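Local coordinates for probable GTP-binding protein EngB (Pyrococcus horikoshii, PDB 2CXX), which binds GDP and probably GTP with magnesium, as an EngB-family GTPase, and is probably needed for normal cell division and septation, at residues 86-91 with 109-114; 97-102 with 147-152; 124-129 with 172-177; 141-146 with 154-159. All blocks are in the same frame, centred on the assembly; numbering follows the deposited sequence.

The four contacts build the layers of one P-loop GTPase domain. Strands 85-91 and 125-130, used in interactions 1 and 3, are neighbours in the central sheet. A86 O lies 2.8 Å from I126 N between them. Helices 110-120 and 171-184 cover opposite faces of that sheet. Interaction 2, its centre about 10 Å from that of interaction 1, adds helix 94-104 to the layer of helix 110-120, past the C-terminal end of strand 85-91. Interactions 2 and 4 share helix 138-149. Interaction 4 joins interaction 3 where V159 O lies 2.7 Å from V127 N. The bound GDP is about 10 Å from the side chains of V90 and A128, and about 13 Å from that of I142.

Interaction 1 of 4, residues 86-91 with 109-114; sequences AVLVVD and PIDVEF
L88 and V90 of strand 86-91 meet D111 and F114 of helix 110-114. L88 CD1 comes to 4.0 Å from F114 CD2 at an oblique approach to the ring. The two side chains lie side by side and point opposite ways. The other branch of L88, CD2, lies 4.0 Å from the backbone O of D111. V90 offers its CG1 methyl to the carboxylate of D111, 3.8 Å from OD2. That branch reaches the helix because CG1 stands opposite the carbonyl carbon (chi1 -55°).

No direct hydrogen bond spans the gap. Two waters make the polar links. One donates to V89 O (2.8 Å) and to D111 OD1 (2.6 Å). The other accepts from D91 N at 2.9 Å and donates to D111 OD2 at 2.7 Å. Each carboxylate oxygen of D111 is thus tied to the strand backbone through its own water, which would limit rotation of the group. R9 makes a long, weak ion pair with D111 OD2. F114 also meets the ring of F54, and D91 forms a salt bridge with K131.

The short axes run nearly antiparallel, at 164°, and approach to 10.3 Å. This is the packing of a helix on a parallel strand of the central sheet, as in the alpha/beta fold of P-loop GTPases.

Interaction 2 of 4, residues 97-102 with 147-152; sequences EIIKRW and EKFEVP
I99 on helix 97-102 packs against the aliphatic part of K148 and reaches toward the ring of F149. Its two branches divide the task. CG2, opposite the backbone N, lies 3.9 Å from K148 CD and 4.0 Å from K148 CG. CD1, at the end of the other branch, extends to 4.4 Å from F149 CE1 and approaches that ring obliquely. The second touch is the looser one.

K148 does not run straight. Its chain bends at chi2 (-67°) and is extended beyond, which lays the methylenes alongside I99, the two chains running past one another head to tail. The charged end then leaves the apolar patch. K148 NZ forms its salt bridge with E103, one turn further along the helix of I99. Its ion pair with E147 OE1 is long. One lysine therefore serves both an apolar and an ionic link between the two helices.

A second pair stays within helix 97-102. K100 NZ donates to E97 OE2 at 2.6 Å, on the syn lone pair of the carboxylate. K100 also makes a cation-pi contact with F144 of helix 138-149. The F149 ring has further partners on helix 110-120, among them Y115, whose plane is inclined to it by about 25°.

Just past F149 the chain turns at E150, whose positive phi (63°) belongs to a Schellman motif. Here helix 94-104 packs on the C-terminal end of helix 138-149, two helices on the same side of the alpha/beta GTPase sheet.

Interaction 3 of 4, residues 124-129 with 172-177; sequences PTIVAV and ERLKNR
This is apolar packing of a helix on a sheet, between I126 and A128 of strand 125-129 and L174 and R177 of helix 172-177. It is buried, and the short axes run almost antiparallel at 173°, with a closest approach of 10.3 Å. I126 takes the largest share. Its two branches go to different partners, one helical turn apart. CG2 lies 3.8 Å from L174 CD1. The longer branch ends in CD1, 3.6 Å from R177 CG. In both pairs the side chains meet at a slant.

L174 carries CG opposite its backbone N (chi1 170°), which brings the end of the side chain closer to the strand than its CB bond suggests. Its two methyls are shared between two strand residues. CD1 meets I126, and CD2 sits 4.0 Å from A128 CB. R177 meets I126 with the start of its side chain, CG, and with its backbone C close by. The chain then bends at chi2 and chi3. The guanidinium group is taken up by a salt bridge from NH2 to E180 and a hydrogen bond from NH1 to K158 O. Cutting I126 back to alanine is likely to open a gap under the helix, where L174 CD1 and R177 CG would lose the carbons they rest on.

I163 touches A128 and L174, I161 of strand 160-162 touches I126 and R177, and V87 of strand 85-91 reaches A128. Strand 125-130 is thus held between two parallel strands and sandwiched between helix layers, with V127, facing the other way, meeting Y115 of helix 110-120.

Interaction 4 of 4, residues 141-146 with 154-159; sequences VINFLA and SEIDKV
A146 and I156 have the nearest CA atoms of the two segments, 6.5 Å apart. Residues 141-146 are regular helix, with A146 N bonded to I142 O. Residues 156-159 form a single short turn. E155 O accepts from both K158 N and V159 N, which fixes that turn.

I156 is the side chain that fills the contact. Its CG2 lies 3.3 Å from I142 CG2, a close methyl-to-methyl approach. Its other branch, with CG1 opposite the carbonyl carbon (chi1 -66°), runs over A146. CD1 comes to 3.5 Å from A146 CB, also close.

The segments belong to the connection between two parallel neighbouring strands, 125-130 and 160-162. This is a beta-alpha-beta crossover, in which helix 138-149 is the crossing helix and the short turn leads straight into the second strand. F160 of that strand touches I142 and A146 as well.

With glycine at I156, I142 CG2 and A146 CB would probably lose their partner in the short turn, which would then be free to shift against the helix. N143 borders the contact, with OD1 4.1 Å from I156 CD1. That oxygen accepts its hydrogen bond from Q139, one turn back.

Interaction 1 of 4, residues 86-91 with 109-114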
loop_
_atom_site.group_PDB
_atom_site.type_symbol
_atom_site.label_atom_id
_atom_site.label_comp_id
_atom_site.label_asym_id
_atom_site.label_seq_id
_atom_site.Cartn_x
_atom_site.Cartn_y
_atom_site.Cartn_z
ATOM N N ALA A 86 -1.014 -5.731 6.742
ATOM C CA ALA A 86 -1.234 -5.113 5.455
ATOM C C ALA A 86 -0.161 -4.063 5.228
ATOM O O ALA A 86 0.265 -3.353 6.145
ATOM C CB ALA A 86 -2.692 -4.419 5.383
ATOM N N VAL A 87 0.343 -3.997 4.003
ATOM C CA VAL A 87 1.285 -2.940 3.648
ATOM C C VAL A 87 0.604 -2.065 2.602
ATOM O O VAL A 87 0.268 -2.537 1.508
ATOM C CB VAL A 87 2.551 -3.478 3.012
ATOM C CG1 VAL A 87 3.539 -2.275 2.642
ATOM C CG2 VAL A 87 3.233 -4.403 4.017
ATOM N N LEU A 88 0.335 -0.808 2.956
ATOM C CA LEU A 88 -0.235 0.106 1.993
ATOM C C LEU A 88 0.958 0.898 1.461
ATOM O O LEU A 88 1.639 1.597 2.209
ATOM C CB LEU A 88 -1.259 1.068 2.667
ATOM C CG LEU A 88 -1.670 2.320 1.868
ATOM C CD1 LEU A 88 -2.355 1.999 0.552
ATOM C CD2 LEU A 88 -2.604 3.167 2.727
ATOM N N VAL A 89 1.190 0.799 0.156
ATOM C CA VAL A 89 2.279 1.541 -0.492
ATOM C C VAL A 89 1.725 2.856 -0.981
ATOM O O VAL A 89 0.722 2.854 -1.640
ATOM C CB VAL A 89 2.770 0.773 -1.696
ATOM C CG1 VAL A 89 4.063 1.376 -2.193
ATOM C CG2 VAL A 89 2.985 -0.716 -1.306
ATOM N N VAL A 90 2.350 3.979 -0.623
ATOM C CA VAL A 90 1.938 5.297 -1.119
ATOM C C VAL A 90 3.121 5.952 -1.751
ATOM O O VAL A 90 4.275 5.615 -1.473
ATOM C CB VAL A 90 1.375 6.241 -0.043
ATOM C CG1 VAL A 90 0.174 5.504 0.686
ATOM C CG2 VAL A 90 2.429 6.626 0.914
ATOM N N ASP A 91 2.833 6.921 -2.619
ATOM C CA ASP A 91 3.884 7.644 -3.323
ATOM C C ASP A 91 4.035 8.892 -2.425
ATOM O O ASP A 91 3.163 9.722 -2.415
ATOM C CB ASP A 91 3.373 7.973 -4.736
ATOM C CG ASP A 91 4.286 8.905 -5.502
ATOM O OD1 ASP A 91 5.075 9.622 -4.851
ATOM O OD2 ASP A 91 4.174 8.925 -6.748
ATOM N N PRO A 109 -9.996 11.095 -0.584
ATOM C CA PRO A 109 -8.838 10.529 -1.315
ATOM C C PRO A 109 -8.757 9.009 -1.091
ATOM O O PRO A 109 -9.041 8.503 0.002
ATOM C CB PRO A 109 -7.649 11.232 -0.708
ATOM C CG PRO A 109 -8.262 12.527 -0.112
ATOM C CD PRO A 109 -9.566 12.054 0.442
ATOM N N ILE A 110 -8.381 8.299 -2.154
ATOM C CA ILE A 110 -8.278 6.839 -2.103
ATOM C C ILE A 110 -7.369 6.342 -0.953
ATOM O O ILE A 110 -7.685 5.348 -0.229
ATOM C CB ILE A 110 -7.652 6.334 -3.416
ATOM C CG1 ILE A 110 -8.609 6.529 -4.577
ATOM C CG2 ILE A 110 -7.271 4.881 -3.288
ATOM C CD1 ILE A 110 -7.972 6.178 -5.903
ATOM N N ASP A 111 -6.222 6.947 -0.798
ATOM C CA ASP A 111 -5.294 6.506 0.243
ATOM C C ASP A 111 -5.857 6.599 1.654
ATOM O O ASP A 111 -5.597 5.753 2.523
ATOM C CB ASP A 111 -3.997 7.311 0.193
ATOM C CG ASP A 111 -3.034 6.838 -0.919
ATOM O OD1 ASP A 111 -3.113 5.700 -1.416
ATOM O OD2 ASP A 111 -2.207 7.660 -1.317
ATOM N N VAL A 112 -6.586 7.690 1.889
ATOM C CA VAL A 112 -7.184 7.958 3.186
ATOM C C VAL A 112 -8.337 6.954 3.389
ATOM O O VAL A 112 -8.458 6.332 4.432
ATOM C CB VAL A 112 -7.747 9.355 3.181
ATOM C CG1 VAL A 112 -8.674 9.564 4.398
ATOM C CG2 VAL A 112 -6.620 10.378 3.138
ATOM N N GLU A 113 -9.158 6.809 2.372
ATOM C CA GLU A 113 -10.284 5.907 2.429
ATOM C C GLU A 113 -9.806 4.509 2.727
ATOM O O GLU A 113 -10.357 3.822 3.613
ATOM C CB GLU A 113 -11.061 5.905 1.100
ATOM C CG GLU A 113 -12.321 5.092 1.226
ATOM C CD GLU A 113 -13.065 4.878 -0.092
ATOM O OE1 GLU A 113 -14.175 4.283 -0.067
ATOM O OE2 GLU A 113 -12.534 5.270 -1.162
ATOM N N PHE A 114 -8.751 4.074 2.035
ATOM C CA PHE A 114 -8.284 2.702 2.244
ATOM C C PHE A 114 -7.611 2.433 3.588
ATOM O O PHE A 114 -7.863 1.397 4.215
ATOM C CB PHE A 114 -7.338 2.269 1.115
ATOM C CG PHE A 114 -7.111 0.805 1.085
ATOM C CD1 PHE A 114 -8.128 -0.056 0.758
ATOM C CD2 PHE A 114 -5.872 0.296 1.433
ATOM C CE1 PHE A 114 -7.883 -1.457 0.788
ATOM C CE2 PHE A 114 -5.613 -1.085 1.464
ATOM C CZ PHE A 114 -6.640 -1.954 1.141
HETATM O O HOH W 1 -1.216 4.530 -2.730
HETATM O O HOH W 2 -0.054 7.143 -2.795
#

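Interaction 2 of 4, residues 97-102 with 147-152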
loop_
_atom_site.group_PDB
_atom_site.type_symbol
_atom_site.label_atom_id
_atom_site.label_comp_id
_atom_site.label_asym_id
_atom_site.label_seq_id
_atom_site.Cartn_x
_atom_site.Cartn_y
_atom_site.Cartn_z
ATOM N N GLU A 97 -0.238 15.900 -2.235
ATOM C CA GLU A 97 -0.808 16.886 -3.125
ATOM C C GLU A 97 -2.101 16.356 -3.705
ATOM O O GLU A 97 -3.023 17.115 -3.936
ATOM C CB GLU A 97 0.213 17.246 -4.208
ATOM C CG GLU A 97 1.453 17.908 -3.598
ATOM C CD GLU A 97 1.083 19.090 -2.706
ATOM O OE1 GLU A 97 0.457 20.043 -3.222
ATOM O OE2 GLU A 97 1.388 19.057 -1.481
ATOM N N ILE A 98 -2.190 15.035 -3.921
ATOM C CA ILE A 98 -3.435 14.455 -4.404
ATOM C C ILE A 98 -4.499 14.619 -3.309
ATOM O O ILE A 98 -5.627 14.983 -3.588
ATOM C CB ILE A 98 -3.234 12.961 -4.724
ATOM C CG1 ILE A 98 -2.333 12.864 -5.968
ATOM C CG2 ILE A 98 -4.564 12.228 -5.005
ATOM C CD1 ILE A 98 -1.873 11.440 -6.236
ATOM N N ILE A 99 -4.112 14.372 -2.057
ATOM C CA ILE A 99 -5.079 14.473 -0.966
ATOM C C ILE A 99 -5.661 15.874 -0.934
ATOM O O ILE A 99 -6.854 16.014 -0.892
ATOM C CB ILE A 99 -4.437 14.116 0.378
ATOM C CG1 ILE A 99 -4.308 12.599 0.445
ATOM C CG2 ILE A 99 -5.301 14.619 1.594
ATOM C CD1 ILE A 99 -3.376 12.161 1.610
ATOM N N LYS A 100 -4.817 16.885 -1.059
ATOM C CA LYS A 100 -5.300 18.267 -1.018
ATOM C C LYS A 100 -6.284 18.632 -2.166
ATOM O O LYS A 100 -7.343 19.322 -1.932
ATOM C CB LYS A 100 -4.088 19.223 -1.015
ATOM C CG LYS A 100 -3.051 19.001 0.119
ATOM C CD LYS A 100 -1.870 19.923 -0.036
ATOM C CE LYS A 100 -0.745 19.492 0.884
ATOM N NZ LYS A 100 0.495 20.317 0.671
ATOM N N ARG A 101 -6.015 18.133 -3.381
ATOM C CA ARG A 101 -6.915 18.480 -4.481
ATOM C C ARG A 101 -8.238 17.727 -4.373
ATOM O O ARG A 101 -9.296 18.265 -4.738
ATOM C CB ARG A 101 -6.288 18.235 -5.858
ATOM C CG ARG A 101 -4.923 18.874 -6.078
ATOM C CD ARG A 101 -4.609 18.776 -7.636
ATOM N NE ARG A 101 -3.245 19.149 -7.937
ATOM C CZ ARG A 101 -2.211 18.323 -7.860
ATOM N NH1 ARG A 101 -2.414 17.076 -7.504
ATOM N NH2 ARG A 101 -0.983 18.772 -8.135
ATOM N N TRP A 102 -8.209 16.505 -3.859
ATOM C CA TRP A 102 -9.439 15.764 -3.697
ATOM C C TRP A 102 -10.292 16.386 -2.585
ATOM O O TRP A 102 -11.521 16.546 -2.744
ATOM C CB TRP A 102 -9.104 14.279 -3.386
ATOM C CG TRP A 102 -8.799 13.469 -4.650
ATOM C CD1 TRP A 102 -7.918 13.812 -5.671
ATOM C CD2 TRP A 102 -9.403 12.236 -5.055
ATOM N NE1 TRP A 102 -7.950 12.870 -6.668
ATOM C CE2 TRP A 102 -8.854 11.892 -6.327
ATOM C CE3 TRP A 102 -10.356 11.382 -4.482
ATOM C CZ2 TRP A 102 -9.236 10.750 -7.011
ATOM C CZ3 TRP A 102 -10.732 10.225 -5.184
ATOM C CH2 TRP A 102 -10.168 9.929 -6.432
ATOM N N GLU A 147 -1.833 12.793 10.015
ATOM C CA GLU A 147 -3.019 13.552 10.380
ATOM C C GLU A 147 -4.219 13.154 9.469
ATOM O O GLU A 147 -5.325 12.971 9.959
ATOM C CB GLU A 147 -2.668 15.052 10.249
ATOM C CG GLU A 147 -3.569 16.043 10.981
ATOM C CD GLU A 147 -4.826 16.356 10.261
ATOM O OE1 GLU A 147 -4.796 16.412 9.028
ATOM O OE2 GLU A 147 -5.868 16.576 10.932
ATOM N N LYS A 148 -3.988 12.979 8.160
ATOM C CA LYS A 148 -5.098 12.646 7.258
ATOM C C LYS A 148 -5.618 11.213 7.436
ATOM O O LYS A 148 -6.818 10.946 7.242
ATOM C CB LYS A 148 -4.661 12.853 5.791
ATOM C CG LYS A 148 -4.384 14.331 5.435
ATOM C CD LYS A 148 -5.657 15.129 5.485
ATOM C CE LYS A 148 -5.378 16.625 5.441
ATOM N NZ LYS A 148 -6.634 17.429 5.649
ATOM N N PHE A 149 -4.717 10.304 7.798
ATOM C CA PHE A 149 -5.076 8.881 7.992
ATOM C C PHE A 149 -5.590 8.601 9.435
ATOM O O PHE A 149 -5.961 7.484 9.743
ATOM C CB PHE A 149 -3.845 8.003 7.805
ATOM C CG PHE A 149 -3.405 7.799 6.365
ATOM C CD1 PHE A 149 -3.895 8.608 5.316
ATOM C CD2 PHE A 149 -2.405 6.828 6.080
ATOM C CE1 PHE A 149 -3.400 8.460 4.035
ATOM C CE2 PHE A 149 -1.891 6.685 4.782
ATOM C CZ PHE A 149 -2.384 7.501 3.758
ATOM N N GLU A 150 -5.595 9.623 10.293
ATOM C CA GLU A 150 -6.030 9.486 11.707
ATOM C C GLU A 150 -5.135 8.537 12.488
ATOM O O GLU A 150 -5.587 7.633 13.188
ATOM C CB GLU A 150 -7.522 9.045 11.832
ATOM C CG GLU A 150 -8.464 10.103 11.276
ATOM C CD GLU A 150 -9.931 9.737 11.374
ATOM O OE1 GLU A 150 -10.274 8.637 11.880
ATOM O OE2 GLU A 150 -10.740 10.565 10.919
ATOM N N VAL A 151 -3.836 8.761 12.334
ATOM C CA VAL A 151 -2.796 8.016 13.017
ATOM C C VAL A 151 -2.284 8.860 14.177
ATOM O O VAL A 151 -1.872 9.998 13.980
ATOM C CB VAL A 151 -1.633 7.709 12.104
ATOM C CG1 VAL A 151 -0.538 7.075 12.872
ATOM C CG2 VAL A 151 -2.099 6.745 11.027
ATOM N N PRO A 152 -2.346 8.311 15.411
ATOM C CA PRO A 152 -1.878 9.036 16.602
ATOM C C PRO A 152 -0.385 9.372 16.516
ATOM O O PRO A 152 0.416 8.590 16.016
ATOM C CB PRO A 152 -2.159 8.071 17.770
ATOM C CG PRO A 152 -3.210 7.109 17.265
ATOM C CD PRO A 152 -2.923 6.990 15.754
#

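Interaction 3 of 4, residues 124-129 with 172-177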
loop_
_atom_site.group_PDB
_atom_site.type_symbol
_atom_site.label_atom_id
_atom_site.label_comp_id
_atom_site.label_asym_id
_atom_site.label_seq_id
_atom_site.Cartn_x
_atom_site.Cartn_y
_atom_site.Cartn_z
ATOM N N PRO A 124 -3.640 -4.764 11.194
ATOM C CA PRO A 124 -2.429 -3.965 11.432
ATOM C C PRO A 124 -1.916 -3.523 10.048
ATOM O O PRO A 124 -1.770 -4.348 9.120
ATOM C CB PRO A 124 -1.432 -4.945 12.074
ATOM C CG PRO A 124 -2.216 -6.113 12.423
ATOM C CD PRO A 124 -3.418 -6.185 11.539
ATOM N N THR A 125 -1.622 -2.230 9.912
ATOM C CA THR A 125 -1.202 -1.704 8.619
ATOM C C THR A 125 0.072 -0.910 8.679
ATOM O O THR A 125 0.219 -0.024 9.522
ATOM C CB THR A 125 -2.310 -0.806 8.047
ATOM O OG1 THR A 125 -3.506 -1.572 7.875
ATOM C CG2 THR A 125 -1.879 -0.230 6.672
ATOM N N ILE A 126 1.003 -1.211 7.787
ATOM C CA ILE A 126 2.245 -0.432 7.700
ATOM C C ILE A 126 2.117 0.387 6.421
ATOM O O ILE A 126 1.618 -0.106 5.422
ATOM C CB ILE A 126 3.500 -1.376 7.605
ATOM C CG1 ILE A 126 3.641 -2.175 8.880
ATOM C CG2 ILE A 126 4.754 -0.572 7.240
ATOM C CD1 ILE A 126 4.474 -3.460 8.688
ATOM N N VAL A 127 2.451 1.672 6.463
ATOM C CA VAL A 127 2.419 2.474 5.259
ATOM C C VAL A 127 3.833 2.597 4.743
ATOM O O VAL A 127 4.672 3.207 5.411
ATOM C CB VAL A 127 1.876 3.909 5.551
ATOM C CG1 VAL A 127 1.938 4.787 4.267
ATOM C CG2 VAL A 127 0.452 3.804 6.103
ATOM N N ALA A 128 4.110 2.037 3.560
ATOM C CA ALA A 128 5.438 2.162 2.938
ATOM C C ALA A 128 5.394 3.502 2.164
ATOM O O ALA A 128 4.680 3.622 1.182
ATOM C CB ALA A 128 5.681 1.004 1.949
ATOM N N VAL A 129 6.139 4.503 2.616
ATOM C CA VAL A 129 6.137 5.806 1.963
ATOM C C VAL A 129 7.262 5.766 0.915
ATOM O O VAL A 129 8.428 6.054 1.180
ATOM C CB VAL A 129 6.316 6.914 3.004
ATOM C CG1 VAL A 129 6.242 8.273 2.272
ATOM C CG2 VAL A 129 5.166 6.796 4.096
ATOM N N GLU A 172 15.345 -2.938 4.044
ATOM C CA GLU A 172 15.512 -3.899 5.131
ATOM C C GLU A 172 14.731 -3.478 6.370
ATOM O O GLU A 172 14.200 -4.328 7.108
ATOM C CB GLU A 172 16.990 -4.087 5.508
ATOM C CG GLU A 172 17.168 -5.252 6.474
ATOM C CD GLU A 172 18.613 -5.414 6.952
ATOM O OE1 GLU A 172 19.084 -4.534 7.715
ATOM O OE2 GLU A 172 19.269 -6.411 6.577
ATOM N N ARG A 173 14.649 -2.173 6.622
ATOM C CA ARG A 173 13.897 -1.724 7.793
ATOM C C ARG A 173 12.397 -2.056 7.606
ATOM O O ARG A 173 11.697 -2.425 8.571
ATOM C CB ARG A 173 14.085 -0.203 8.007
ATOM C CG ARG A 173 15.528 0.297 7.961
ATOM C CD ARG A 173 15.716 1.700 8.580
ATOM N NE ARG A 173 15.083 1.807 9.895
ATOM C CZ ARG A 173 15.685 1.595 11.069
ATOM N NH1 ARG A 173 16.974 1.262 11.127
ATOM N NH2 ARG A 173 14.977 1.699 12.190
ATOM N N LEU A 174 11.904 -1.953 6.355
ATOM C CA LEU A 174 10.505 -2.231 6.066
ATOM C C LEU A 174 10.270 -3.722 6.284
ATOM O O LEU A 174 9.266 -4.114 6.849
ATOM C CB LEU A 174 10.125 -1.787 4.636
ATOM C CG LEU A 174 8.743 -2.237 4.153
ATOM C CD1 LEU A 174 7.676 -1.708 5.133
ATOM C CD2 LEU A 174 8.459 -1.730 2.760
ATOM N N LYS A 175 11.203 -4.560 5.811
ATOM C CA LYS A 175 11.079 -5.995 6.015
ATOM C C LYS A 175 11.060 -6.295 7.526
ATOM O O LYS A 175 10.245 -7.053 8.002
ATOM C CB LYS A 175 12.261 -6.720 5.357
ATOM C CG LYS A 175 12.010 -8.174 5.054
ATOM C CD LYS A 175 13.321 -8.859 4.613
ATOM C CE LYS A 175 13.988 -8.104 3.449
ATOM N NZ LYS A 175 14.013 -8.887 2.137
ATOM N N ASN A 176 11.957 -5.692 8.285
ATOM C CA ASN A 176 11.975 -5.948 9.739
ATOM C C ASN A 176 10.667 -5.553 10.387
ATOM O O ASN A 176 10.158 -6.258 11.192
ATOM C CB ASN A 176 13.082 -5.142 10.403
ATOM C CG ASN A 176 14.450 -5.603 10.012
ATOM O OD1 ASN A 176 14.644 -6.775 9.651
ATOM N ND2 ASN A 176 15.429 -4.692 10.085
ATOM N N ARG A 177 10.125 -4.398 10.006
ATOM C CA ARG A 177 8.832 -3.950 10.552
ATOM C C ARG A 177 7.715 -4.977 10.278
ATOM O O ARG A 177 6.926 -5.313 11.143
ATOM C CB ARG A 177 8.457 -2.580 9.942
ATOM C CG ARG A 177 7.178 -1.869 10.498
ATOM C CD ARG A 177 7.368 -1.031 11.746
ATOM N NE ARG A 177 7.371 -1.888 12.921
ATOM C CZ ARG A 177 6.346 -2.097 13.758
ATOM N NH1 ARG A 177 5.185 -1.507 13.611
ATOM N NH2 ARG A 177 6.489 -2.984 14.737
#

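Interaction 4 of 4, residues 141-146 with 154-159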
loop_
_atom_site.group_PDB
_atom_site.type_symbol
_atom_site.label_atom_id
_atom_site.label_comp_id
_atom_site.label_asym_id
_atom_site.label_seq_id
_atom_site.Cartn_x
_atom_site.Cartn_y
_atom_site.Cartn_z
ATOM N N VAL A 141 6.050 15.129 5.145
ATOM C CA VAL A 141 5.075 14.325 4.396
ATOM C C VAL A 141 4.386 13.312 5.343
ATOM O O VAL A 141 3.152 13.144 5.343
ATOM C CB VAL A 141 5.806 13.594 3.230
ATOM C CG1 VAL A 141 4.970 12.407 2.636
ATOM C CG2 VAL A 141 6.091 14.622 2.126
ATOM N N ILE A 142 5.199 12.635 6.125
ATOM C CA ILE A 142 4.697 11.631 7.059
ATOM C C ILE A 142 3.803 12.281 8.114
ATOM O O ILE A 142 2.796 11.705 8.496
ATOM C CB ILE A 142 5.883 10.884 7.691
ATOM C CG1 ILE A 142 6.507 9.981 6.600
ATOM C CG2 ILE A 142 5.454 10.157 8.922
ATOM C CD1 ILE A 142 7.636 9.119 7.063
ATOM N N ASN A 143 4.107 13.497 8.547
ATOM C CA ASN A 143 3.247 14.120 9.546
ATOM C C ASN A 143 1.921 14.459 8.931
ATOM O O ASN A 143 0.882 14.338 9.588
ATOM C CB ASN A 143 3.845 15.401 10.115
ATOM C CG ASN A 143 5.006 15.131 11.050
ATOM O OD1 ASN A 143 5.174 14.014 11.544
ATOM N ND2 ASN A 143 5.789 16.148 11.329
ATOM N N PHE A 144 1.934 14.893 7.665
ATOM C CA PHE A 144 0.696 15.239 6.972
ATOM C C PHE A 144 -0.176 13.987 6.802
ATOM O O PHE A 144 -1.382 14.002 7.071
ATOM C CB PHE A 144 1.049 15.844 5.565
ATOM C CG PHE A 144 -0.129 16.207 4.743
ATOM C CD1 PHE A 144 -0.756 17.436 4.915
ATOM C CD2 PHE A 144 -0.628 15.318 3.791
ATOM C CE1 PHE A 144 -1.848 17.764 4.148
ATOM C CE2 PHE A 144 -1.701 15.619 3.031
ATOM C CZ PHE A 144 -2.336 16.849 3.191
ATOM N N LEU A 145 0.438 12.899 6.330
ATOM C CA LEU A 145 -0.293 11.677 6.090
ATOM C C LEU A 145 -0.826 11.134 7.403
ATOM O O LEU A 145 -1.918 10.597 7.448
ATOM C CB LEU A 145 0.627 10.633 5.404
ATOM C CG LEU A 145 1.176 10.956 4.002
ATOM C CD1 LEU A 145 1.970 9.774 3.447
ATOM C CD2 LEU A 145 0.011 11.232 3.110
ATOM N N ALA A 146 -0.059 11.261 8.479
ATOM C CA ALA A 146 -0.525 10.734 9.759
ATOM C C ALA A 146 -1.798 11.468 10.185
ATOM O O ALA A 146 -2.754 10.842 10.612
ATOM C CB ALA A 146 0.575 10.846 10.833
ATOM N N SER A 154 1.894 9.147 18.667
ATOM C CA SER A 154 2.671 8.078 19.304
ATOM C C SER A 154 2.912 6.890 18.378
ATOM O O SER A 154 3.863 6.100 18.571
ATOM C CB SER A 154 1.924 7.567 20.547
ATOM O OG SER A 154 0.565 7.241 20.207
ATOM N N GLU A 155 2.062 6.750 17.366
ATOM C CA GLU A 155 2.231 5.604 16.479
ATOM C C GLU A 155 2.861 5.915 15.135
ATOM O O GLU A 155 3.118 5.010 14.387
ATOM C CB GLU A 155 0.885 4.912 16.229
ATOM C CG GLU A 155 0.116 4.519 17.479
ATOM C CD GLU A 155 1.033 4.114 18.654
ATOM O OE1 GLU A 155 1.734 3.068 18.568
ATOM O OE2 GLU A 155 1.035 4.863 19.673
ATOM N N ILE A 156 3.173 7.172 14.841
ATOM C CA ILE A 156 3.732 7.490 13.518
ATOM C C ILE A 156 4.945 6.695 13.032
ATOM O O ILE A 156 4.985 6.235 11.885
ATOM C CB ILE A 156 4.044 8.984 13.424
ATOM C CG1 ILE A 156 2.728 9.732 13.481
ATOM C CG2 ILE A 156 4.726 9.335 12.058
ATOM C CD1 ILE A 156 2.839 11.261 13.461
ATOM N N ASP A 157 5.950 6.543 13.883
ATOM C CA ASP A 157 7.128 5.820 13.461
ATOM C C ASP A 157 6.913 4.316 13.382
ATOM O O ASP A 157 7.754 3.632 12.814
ATOM C CB ASP A 157 8.304 6.115 14.395
ATOM C CG ASP A 157 8.813 7.524 14.266
ATOM O OD1 ASP A 157 8.982 7.984 13.113
ATOM O OD2 ASP A 157 9.061 8.166 15.314
ATOM N N LYS A 158 5.805 3.817 13.931
ATOM C CA LYS A 158 5.467 2.402 13.904
ATOM C C LYS A 158 4.703 2.088 12.606
ATOM O O LYS A 158 4.732 0.967 12.061
ATOM C CB LYS A 158 4.557 2.046 15.093
ATOM C CG LYS A 158 5.212 2.230 16.482
ATOM C CD LYS A 158 6.430 1.298 16.637
ATOM C CE LYS A 158 7.148 1.602 17.963
ATOM N NZ LYS A 158 7.440 3.093 18.104
ATOM N N VAL A 159 4.032 3.114 12.108
ATOM C CA VAL A 159 3.201 2.953 10.925
ATOM C C VAL A 159 3.857 3.338 9.623
ATOM O O VAL A 159 3.853 2.545 8.662
ATOM C CB VAL A 159 1.909 3.769 11.059
ATOM C CG1 VAL A 159 1.039 3.614 9.794
ATOM C CG2 VAL A 159 1.135 3.283 12.279
#